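Local coordinates for MdbA protein (Corynebacterium matruchotii ATCC 14266, PDB 6BO0) that probably catalyses the making of disulfide bonds in exported proteins, as a thioredoxin-fold thiol-disulfide oxidoreductase of the DsbA family, at residues G25-L30 with K73-T78; D131-A136 with E144-I149; Y13-A18 with Y109-T114. All coordinates share one frame; numbering follows the deposited sequence. Where two conformers were deposited one is given.

Interaction 1. Residues G25-L30 with K73-T78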
loop_
_atom_site.group_PDB
_atom_site.type_symbol
_atom_site.label_atom_id
_atom_site.label_comp_id
_atom_site.label_asym_id
_atom_site.label_seq_id
_atom_site.Cartn_x
_atom_site.Cartn_y
_atom_site.Cartn_z
ATOM N N GLY A 25 -9.111 -0.527 11.184
ATOM C CA GLY A 25 -9.505 0.878 11.062
ATOM C C GLY A 25 -9.270 1.295 9.628
ATOM O O GLY A 25 -9.733 0.654 8.693
ATOM N N SER A 26 -8.473 2.330 9.431
ATOM C CA SER A 26 -8.176 2.779 8.078
ATOM C C SER A 26 -6.790 2.291 7.609
ATOM O O SER A 26 -6.317 2.723 6.567
ATOM C CB SER A 26 -8.286 4.302 7.982
ATOM O OG SER A 26 -7.459 4.945 8.953
ATOM N N ALA A 27 -6.174 1.379 8.357
ATOM C CA ALA A 27 -4.856 0.837 7.999
ATOM C C ALA A 27 -4.949 -0.518 7.334
ATOM O O ALA A 27 -5.814 -1.326 7.692
ATOM C CB ALA A 27 -4.012 0.661 9.252
ATOM N N VAL A 28 -4.041 -0.773 6.397
ATOM C CA VAL A 28 -3.697 -2.123 6.025
ATOM C C VAL A 28 -2.552 -2.542 6.939
ATOM O O VAL A 28 -1.446 -1.989 6.848
ATOM C CB VAL A 28 -3.321 -2.245 4.525
ATOM C CG1 VAL A 28 -2.818 -3.643 4.238
ATOM C CG2 VAL A 28 -4.489 -1.881 3.617
ATOM N N GLN A 29 -2.845 -3.472 7.846
ATOM C CA GLN A 29 -1.891 -3.890 8.868
ATOM C C GLN A 29 -1.162 -5.124 8.377
ATOM O O GLN A 29 -1.784 -6.142 8.046
ATOM C CB GLN A 29 -2.657 -4.203 10.166
ATOM C CG GLN A 29 -1.809 -4.712 11.333
ATOM C CD GLN A 29 -2.644 -5.486 12.366
ATOM O OE1 GLN A 29 -2.772 -6.721 12.302
ATOM N NE2 GLN A 29 -3.263 -4.766 13.265
ATOM N N LEU A 30 0.160 -5.026 8.383
ATOM C CA LEU A 30 1.043 -6.120 8.048
ATOM C C LEU A 30 1.833 -6.485 9.291
ATOM O O LEU A 30 2.576 -5.672 9.842
ATOM C CB LEU A 30 2.009 -5.720 6.926
ATOM C CG LEU A 30 1.338 -5.087 5.696
ATOM C CD1 LEU A 30 2.425 -4.700 4.691
ATOM C CD2 LEU A 30 0.337 -6.038 5.042
ATOM N N LYS A 73 5.030 -3.907 13.339
ATOM C CA LYS A 73 3.698 -4.020 12.769
ATOM C C LYS A 73 3.585 -2.781 11.891
ATOM O O LYS A 73 3.643 -1.655 12.392
ATOM C CB LYS A 73 2.637 -3.969 13.879
ATOM C CG LYS A 73 1.200 -3.832 13.397
ATOM C CD LYS A 73 0.211 -3.689 14.536
ATOM C CE LYS A 73 -0.166 -5.040 15.103
ATOM N NZ LYS A 73 -1.142 -4.909 16.221
ATOM N N VAL A 74 3.416 -2.975 10.577
ATOM C CA VAL A 74 3.338 -1.855 9.644
ATOM C C VAL A 74 1.883 -1.588 9.296
ATOM O O VAL A 74 1.153 -2.505 8.873
ATOM C CB VAL A 74 4.169 -2.114 8.373
ATOM C CG1 VAL A 74 3.837 -1.119 7.269
ATOM C CG2 VAL A 74 5.655 -2.075 8.669
ATOM N N ASN A 75 1.482 -0.344 9.477
ATOM C CA ASN A 75 0.181 0.140 9.004
ATOM C C ASN A 75 0.392 0.967 7.750
ATOM O O ASN A 75 0.893 2.100 7.814
ATOM C CB ASN A 75 -0.444 1.013 10.078
ATOM C CG ASN A 75 -0.887 0.242 11.292
ATOM O OD1 ASN A 75 -1.331 -0.893 11.209
ATOM N ND2 ASN A 75 -0.819 0.898 12.442
ATOM N N ILE A 76 -0.003 0.421 6.607
ATOM C CA ILE A 76 -0.034 1.178 5.360
ATOM C C ILE A 76 -1.307 2.006 5.393
ATOM O O ILE A 76 -2.411 1.458 5.447
ATOM C CB ILE A 76 0.010 0.259 4.122
ATOM C CG1 ILE A 76 1.261 -0.628 4.116
ATOM C CG2 ILE A 76 -0.130 1.100 2.856
ATOM C CD1 ILE A 76 2.574 0.095 4.008
ATOM N N ARG A 77 -1.129 3.324 5.371
ATOM C CA ARG A 77 -2.214 4.289 5.485
ATOM C C ARG A 77 -2.311 5.089 4.188
ATOM O O ARG A 77 -1.696 6.121 4.006
ATOM C CB ARG A 77 -1.983 5.170 6.713
ATOM C CG ARG A 77 -2.126 4.392 8.005
ATOM C CD ARG A 77 -2.126 5.278 9.230
ATOM N NE ARG A 77 -2.308 4.529 10.478
ATOM C CZ ARG A 77 -3.453 4.060 10.920
ATOM N NH1 ARG A 77 -4.573 4.267 10.234
ATOM N NH2 ARG A 77 -3.497 3.392 12.059
ATOM N N THR A 78 -3.108 4.545 3.273
ATOM C CA THR A 78 -3.232 5.107 1.950
ATOM C C THR A 78 -4.088 6.358 1.963
ATOM O O THR A 78 -5.082 6.421 2.674
ATOM C CB THR A 78 -3.812 4.074 0.982
ATOM O OG1 THR A 78 -3.151 2.828 1.178
ATOM C CG2 THR A 78 -3.667 4.515 -0.491
HETATM O O HOH W 1 -4.827 2.142 4.228
HETATM O O HOH W 2 -6.815 3.060 11.809
HETATM O O HOH W 3 -2.772 -2.062 13.225
#
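V28 and I76 face each other as an antiparallel hydrogen-bonded pair, V28 N giving to I76 O at 2.9 Å and I76 N returning to V28 O. L30 and V74 repeat the arrangement two residues on, and there the bond from L30 N to V74 O, 2.8 Å long, is close to straight at its hydrogen (172°). Between them Q29 and N75 form the non-hydrogen-bonded pair, where the strands draw in and CA-H groups approach carbonyl oxygens.

V28, L30, V74 and I76 send their side chains to one face of the sheet, where CB of V28 lies 4.2 Å from CB of I76. The other face is mostly polar, with A27 among Q29, N75 and R77. The side chains of Q29 and N75 run side by side in the same direction with their amide planes 32° apart, and water 3 joins Q29 NE2 to N75 OD1. With Q29 CG anti to the backbone N (chi1 178°), the extended chain lies alongside N75, and CB comes 3.7 Å from N75 OD1. N75 OD1 also rests 3.7 Å from CB of A27, while its ND2 is held by D42.

Further along, R77 runs extended from CG to NE and lays its guanidinium against A27, whose CB sits 3.7 Å above one face, offset toward the rim. S26 OG and water 2 lie at the edge, in the guanidinium plane. The polar ends are fixed from outside this strand pair: D42 of the adjacent strand 39-45 forms a salt bridge with R77 NE, and N165 of helix 155-172 bonds both R77 NH1 and S26 OG. Water 1 bridges S26 O, I76 O and T78 N where the strands part. This is an antiparallel pairing within the central mixed sheet of a thioredoxin-like fold, one face apolar toward helix 106-118.

Interaction 2. Residues D131-A136 with E144-I149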
loop_
_atom_site.group_PDB
_atom_site.type_symbol
_atom_site.label_atom_id
_atom_site.label_comp_id
_atom_site.label_asym_id
_atom_site.label_seq_id
_atom_site.Cartn_x
_atom_site.Cartn_y
_atom_site.Cartn_z
ATOM N N ASP A 131 -8.689 -2.578 -15.672
ATOM C CA ASP A 131 -7.295 -2.806 -16.032
ATOM C C ASP A 131 -6.482 -3.219 -14.806
ATOM O O ASP A 131 -5.633 -4.118 -14.864
ATOM C CB ASP A 131 -6.689 -1.550 -16.674
ATOM C CG ASP A 131 -7.464 -1.096 -17.878
ATOM O OD1 ASP A 131 -7.650 -1.923 -18.795
ATOM O OD2 ASP A 131 -7.931 0.059 -17.882
ATOM N N LEU A 132 -6.723 -2.536 -13.701
ATOM C CA LEU A 132 -6.110 -2.906 -12.428
ATOM C C LEU A 132 -6.522 -4.304 -12.001
ATOM O O LEU A 132 -5.711 -5.053 -11.462
ATOM C CB LEU A 132 -6.446 -1.862 -11.379
ATOM C CG LEU A 132 -5.843 -0.501 -11.644
ATOM C CD1 LEU A 132 -6.555 0.586 -10.843
ATOM C CD2 LEU A 132 -4.367 -0.485 -11.326
ATOM N N ALA A 133 -7.771 -4.684 -12.302
ATOM C CA ALA A 133 -8.228 -6.043 -12.028
ATOM C C ALA A 133 -7.436 -7.067 -12.844
ATOM O O ALA A 133 -7.041 -8.112 -12.323
ATOM C CB ALA A 133 -9.715 -6.161 -12.318
ATOM N N ASP A 134 -7.196 -6.761 -14.123
ATOM C CA ASP A 134 -6.395 -7.658 -14.975
ATOM C C ASP A 134 -4.994 -7.839 -14.382
ATOM O O ASP A 134 -4.439 -8.948 -14.405
ATOM C CB ASP A 134 -6.263 -7.116 -16.395
ATOM C CG ASP A 134 -7.562 -7.102 -17.153
ATOM O OD1 ASP A 134 -8.477 -7.881 -16.821
ATOM O OD2 ASP A 134 -7.642 -6.301 -18.104
ATOM N N MET A 135 -4.407 -6.748 -13.899
ATOM C CA MET A 135 -3.064 -6.815 -13.300
ATOM C C MET A 135 -3.057 -7.679 -12.023
ATOM O O MET A 135 -2.151 -8.471 -11.780
ATOM C CB MET A 135 -2.550 -5.388 -13.023
ATOM C CG MET A 135 -2.355 -4.566 -14.292
ATOM S SD MET A 135 -2.267 -2.804 -13.947
ATOM C CE MET A 135 -0.561 -2.470 -14.242
ATOM N N ALA A 136 -4.109 -7.511 -11.233
ATOM C CA ALA A 136 -4.269 -8.302 -10.021
ATOM C C ALA A 136 -4.358 -9.785 -10.347
ATOM O O ALA A 136 -3.763 -10.628 -9.652
ATOM C CB ALA A 136 -5.495 -7.833 -9.228
ATOM N N GLU A 144 -12.692 -13.866 -7.222
ATOM C CA GLU A 144 -13.635 -12.916 -6.644
ATOM C C GLU A 144 -12.982 -11.552 -6.381
ATOM O O GLU A 144 -13.645 -10.511 -6.474
ATOM C CB GLU A 144 -14.214 -13.505 -5.356
ATOM C CG GLU A 144 -15.262 -12.653 -4.682
ATOM C CD GLU A 144 -16.574 -12.500 -5.432
ATOM O OE1 GLU A 144 -16.783 -13.091 -6.538
ATOM O OE2 GLU A 144 -17.416 -11.734 -4.916
ATOM N N THR A 145 -11.696 -11.575 -6.033
ATOM C CA THR A 145 -10.967 -10.317 -5.819
ATOM C C THR A 145 -10.881 -9.520 -7.114
ATOM O O THR A 145 -11.096 -8.320 -7.131
ATOM C CB THR A 145 -9.583 -10.593 -5.266
ATOM O OG1 THR A 145 -9.721 -11.333 -4.049
ATOM C CG2 THR A 145 -8.761 -9.333 -5.044
ATOM N N VAL A 146 -10.553 -10.209 -8.194
ATOM C CA VAL A 146 -10.462 -9.592 -9.504
ATOM C C VAL A 146 -11.812 -8.943 -9.858
ATOM O O VAL A 146 -11.865 -7.809 -10.313
ATOM C CB VAL A 146 -10.016 -10.643 -10.548
ATOM C CG1 VAL A 146 -10.053 -10.069 -11.960
ATOM C CG2 VAL A 146 -8.606 -11.143 -10.247
ATOM N N LYS A 147 -12.901 -9.701 -9.654
ATOM C CA LYS A 147 -14.231 -9.152 -9.922
ATOM C C LYS A 147 -14.504 -7.895 -9.078
ATOM O O LYS A 147 -15.010 -6.899 -9.587
ATOM C CB LYS A 147 -15.282 -10.222 -9.650
ATOM C CG LYS A 147 -16.703 -9.785 -9.956
ATOM C CD LYS A 147 -17.729 -10.722 -9.357
ATOM C CE LYS A 147 -17.699 -12.048 -10.042
ATOM N NZ LYS A 147 -18.773 -12.896 -9.474
ATOM N N LYS A 148 -14.197 -7.958 -7.775
ATOM C CA LYS A 148 -14.499 -6.834 -6.908
ATOM C C LYS A 148 -13.691 -5.606 -7.304
ATOM O O LYS A 148 -14.167 -4.475 -7.161
ATOM C CB LYS A 148 -14.224 -7.172 -5.467
ATOM C CG LYS A 148 -15.297 -8.068 -4.859
ATOM C CD LYS A 148 -15.035 -8.199 -3.374
ATOM C CE LYS A 148 -15.920 -9.207 -2.712
ATOM N NZ LYS A 148 -15.729 -9.068 -1.252
ATOM N N ILE A 149 -12.435 -5.795 -7.741
ATOM C CA ILE A 149 -11.656 -4.644 -8.225
ATOM C C ILE A 149 -12.347 -4.014 -9.438
ATOM O O ILE A 149 -12.607 -2.805 -9.486
ATOM C CB ILE A 149 -10.215 -5.044 -8.578
ATOM C CG1 ILE A 149 -9.454 -5.508 -7.324
ATOM C CG2 ILE A 149 -9.499 -3.855 -9.235
ATOM C CD1 ILE A 149 -8.116 -6.136 -7.603
#
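A133 sits against V146 and I149, and its small side chain lets the two helices come close: the segment axes approach to 8.3 Å, nearly antiparallel at 163°. CB of A133 reaches the backbone itself, lying 3.4 Å from V146 O, while the CA atoms of A133 and V146 are 4.9 Å apart. Contact across the pair is by van der Waals packing.

I149 supplies the largest of the touching side chains on helix 143-151, and its two branches go to different places. With chi1 at -65°, CG2 stands anti to the backbone N and comes down on the backbone of A133, 3.6 Å from its N; the same methyl also meets CB of L132. The other branch continues extended through CG1 and carries CD1 to CB of A136 at 3.5 Å. The isoleucine thus spans one turn of the facing helix, one branch at A133 and the other at A136.

In V146, one turn earlier, a chi1 of 174° sets CG1 opposite the backbone N. That rotation brings CG1 to 3.6 Å from A133 O and against CB of the same alanine, with CG2 farther from the carbonyl oxygen. A133 is therefore flanked by both branched residues, its CB lying 3.9 Å from V146 CG1 and equally far from I149 CG2.

On the outer side of helix 143-151, K147 and E144 form a salt bridge within one turn, NZ to OE1. The two helices make a hairpin joined by a short connection, from which A141 touches A136 and V146. Helix 89-103 packs on I149 through A96 and T99, and helix 106-118 meets the other partner, placing L116 on L132, M115 on M135 and F112 on A136.

Interaction 3. Residues Y13-A18 with Y109-T114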
loop_
_atom_site.group_PDB
_atom_site.type_symbol
_atom_site.label_atom_id
_atom_site.label_comp_id
_atom_site.label_asym_id
_atom_site.label_seq_id
_atom_site.Cartn_x
_atom_site.Cartn_y
_atom_site.Cartn_z
ATOM N N TYR A 13 7.119 -9.191 -10.246
ATOM C CA TYR A 13 6.544 -8.900 -8.953
ATOM C C TYR A 13 6.061 -10.197 -8.325
ATOM O O TYR A 13 4.873 -10.492 -8.302
ATOM C CB TYR A 13 5.424 -7.864 -9.120
ATOM C CG TYR A 13 5.933 -6.608 -9.804
ATOM C CD1 TYR A 13 6.803 -5.747 -9.159
ATOM C CD2 TYR A 13 5.553 -6.300 -11.099
ATOM C CE1 TYR A 13 7.309 -4.621 -9.793
ATOM C CE2 TYR A 13 6.035 -5.172 -11.730
ATOM C CZ TYR A 13 6.913 -4.334 -11.073
ATOM O OH TYR A 13 7.396 -3.216 -11.716
ATOM N N ASN A 14 7.027 -10.966 -7.819
ATOM C CA ASN A 14 6.767 -12.324 -7.394
ATOM C C ASN A 14 7.511 -12.711 -6.143
ATOM O O ASN A 14 7.982 -13.836 -6.004
ATOM C CB ASN A 14 7.101 -13.305 -8.517
ATOM C CG ASN A 14 6.485 -14.663 -8.296
ATOM O OD1 ASN A 14 5.316 -14.791 -7.903
ATOM N ND2 ASN A 14 7.269 -15.691 -8.544
ATOM N N GLU A 15 7.593 -11.776 -5.220
ATOM C CA GLU A 15 8.187 -12.057 -3.933
ATOM C C GLU A 15 7.299 -12.916 -3.071
ATOM O O GLU A 15 6.074 -12.910 -3.224
ATOM C CB GLU A 15 8.415 -10.771 -3.200
ATOM C CG GLU A 15 9.470 -9.909 -3.827
ATOM C CD GLU A 15 9.725 -8.726 -2.944
ATOM O OE1 GLU A 15 10.413 -8.925 -1.926
ATOM O OE2 GLU A 15 9.171 -7.636 -3.237
ATOM N N THR A 16 7.934 -13.687 -2.190
ATOM C CA THR A 16 7.223 -14.442 -1.189
ATOM C C THR A 16 7.138 -13.628 0.063
ATOM O O THR A 16 8.003 -12.769 0.312
ATOM C CB THR A 16 7.979 -15.706 -0.831
ATOM O OG1 THR A 16 9.316 -15.341 -0.448
ATOM C CG2 THR A 16 7.984 -16.650 -2.025
ATOM N N THR A 17 6.090 -13.841 0.836
ATOM C CA THR A 17 5.905 -13.141 2.095
ATOM C C THR A 17 5.659 -14.141 3.201
ATOM O O THR A 17 5.214 -15.279 2.959
ATOM C CB THR A 17 4.718 -12.168 2.011
ATOM O OG1 THR A 17 3.544 -12.871 1.620
ATOM C CG2 THR A 17 4.981 -11.056 0.954
ATOM N N ALA A 18 6.006 -13.740 4.416
ATOM C CA ALA A 18 5.742 -14.538 5.632
ATOM C C ALA A 18 5.171 -13.593 6.678
ATOM O O ALA A 18 5.726 -13.431 7.766
ATOM C CB ALA A 18 6.987 -15.256 6.147
ATOM N N TYR A 109 -1.038 -8.904 -2.133
ATOM C CA TYR A 109 -1.049 -7.500 -1.742
ATOM C C TYR A 109 0.341 -6.871 -1.880
ATOM O O TYR A 109 0.502 -5.796 -2.464
ATOM C CB TYR A 109 -1.568 -7.331 -0.309
ATOM C CG TYR A 109 -1.437 -5.896 0.138
ATOM C CD1 TYR A 109 -2.271 -4.906 -0.350
ATOM C CD2 TYR A 109 -0.426 -5.508 0.987
ATOM C CE1 TYR A 109 -2.118 -3.572 0.017
ATOM C CE2 TYR A 109 -0.244 -4.178 1.347
ATOM C CZ TYR A 109 -1.092 -3.220 0.871
ATOM O OH TYR A 109 -0.891 -1.917 1.248
ATOM N N TRP A 110 1.338 -7.531 -1.301
ATOM C CA TRP A 110 2.688 -6.998 -1.307
ATOM C C TRP A 110 3.199 -6.781 -2.727
ATOM O O TRP A 110 3.746 -5.721 -3.062
ATOM C CB TRP A 110 3.606 -7.967 -0.551
ATOM C CG TRP A 110 5.008 -7.521 -0.497
ATOM C CD1 TRP A 110 6.017 -7.854 -1.358
ATOM C CD2 TRP A 110 5.571 -6.604 0.426
ATOM N NE1 TRP A 110 7.180 -7.213 -1.016
ATOM C CE2 TRP A 110 6.930 -6.442 0.082
ATOM C CE3 TRP A 110 5.073 -5.913 1.521
ATOM C CZ2 TRP A 110 7.771 -5.609 0.793
ATOM C CZ3 TRP A 110 5.926 -5.093 2.224
ATOM C CH2 TRP A 110 7.247 -4.956 1.858
ATOM N N ASN A 111 3.028 -7.795 -3.562
ATOM C CA ASN A 111 3.488 -7.691 -4.937
ATOM C C ASN A 111 2.710 -6.648 -5.750
ATOM O O ASN A 111 3.290 -5.931 -6.570
ATOM C CB ASN A 111 3.482 -9.054 -5.625
ATOM C CG ASN A 111 4.600 -9.942 -5.149
ATOM O OD1 ASN A 111 5.751 -9.529 -5.149
ATOM N ND2 ASN A 111 4.271 -11.148 -4.713
ATOM N N PHE A 112 1.406 -6.532 -5.501
ATOM C CA PHE A 112 0.588 -5.538 -6.188
ATOM C C PHE A 112 0.987 -4.125 -5.772
ATOM O O PHE A 112 1.102 -3.236 -6.618
ATOM C CB PHE A 112 -0.885 -5.811 -5.928
ATOM C CG PHE A 112 -1.823 -5.073 -6.840
ATOM C CD1 PHE A 112 -2.127 -5.572 -8.081
ATOM C CD2 PHE A 112 -2.420 -3.891 -6.445
ATOM C CE1 PHE A 112 -3.012 -4.918 -8.920
ATOM C CE2 PHE A 112 -3.339 -3.250 -7.265
ATOM C CZ PHE A 112 -3.610 -3.769 -8.508
ATOM N N ARG A 113 1.222 -3.928 -4.478
ATOM C CA ARG A 113 1.677 -2.616 -4.002
ATOM C C ARG A 113 3.018 -2.254 -4.627
ATOM O O ARG A 113 3.223 -1.114 -5.063
ATOM C CB ARG A 113 1.749 -2.594 -2.475
ATOM C CG ARG A 113 2.373 -1.340 -1.907
ATOM C CD ARG A 113 2.328 -1.284 -0.400
ATOM N NE ARG A 113 3.056 -0.116 0.104
ATOM C CZ ARG A 113 4.364 -0.067 0.327
ATOM N NH1 ARG A 113 5.128 -1.127 0.159
ATOM N NH2 ARG A 113 4.916 1.079 0.701
ATOM N N THR A 114 3.942 -3.203 -4.646
ATOM C CA THR A 114 5.244 -2.968 -5.270
ATOM C C THR A 114 5.079 -2.578 -6.734
ATOM O O THR A 114 5.709 -1.633 -7.223
ATOM C CB THR A 114 6.164 -4.173 -5.135
ATOM O OG1 THR A 114 6.390 -4.437 -3.747
ATOM C CG2 THR A 114 7.501 -3.935 -5.850
HETATM O O HOH W 4 7.331 -7.308 -5.472
#
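N111 grips the backbone of E15 with both ends of its amide. Its CG lies beside the backbone N, opposite the carbonyl carbon (chi1 -74°), which turns the amide to E15. OD1 accepts from E15 N at 2.9 Å, the donor tilted 22° from the carbonyl plane, while ND2 gives to E15 O in a straighter bond that uses a lone pair of that oxygen. In one of the two conformers of E15, the carboxylate turns back to the same helix: W110 NE1 then donates to OE2 at 3.0 Å, in the indole plane but from above the carboxylate plane. Water 4 donates to N111 OD1 and, in that conformer, to E15 OE2.

Flanking these bonds are apolar contacts. T17 CG2 lies 3.7 Å from W110 CB, and T114 CG2 meets Y13 CD1 at 3.8 Å. The buried ring of Y13 is held by a hydrogen bond between OH and E119 OE2 and an edge-to-face contact with F9. K64 and M63 of helix 51-68 touch W110. A side-chain amide of helix 106-118 thus pairs with the N-H and C=O of one residue in an irregular segment leading into strand 20-24 of the thioredoxin-like fold.

Interactions 1 and 2 are buried, whereas interaction 3 is only partly so and has an exposed margin. Their chemistry follows their place: backbone bonds join the strands of interaction 1, van der Waals packing of methyls on side chains and backbone brings the helices of interaction 2 together, and side-chain amide, indole and carboxylate groups tie an irregular segment to a helix in interaction 3. Helix 106-118 connects all three. Y109 and R113 pack on the apolar face of interaction 1, I76 CG2 lying 3.5 Å from Y109 OH, while F112 reaches interaction 2, its CE1 3.6 Å from A136 N. Interactions 1 and 2 do not touch, their nearest atoms being about 11 Å apart.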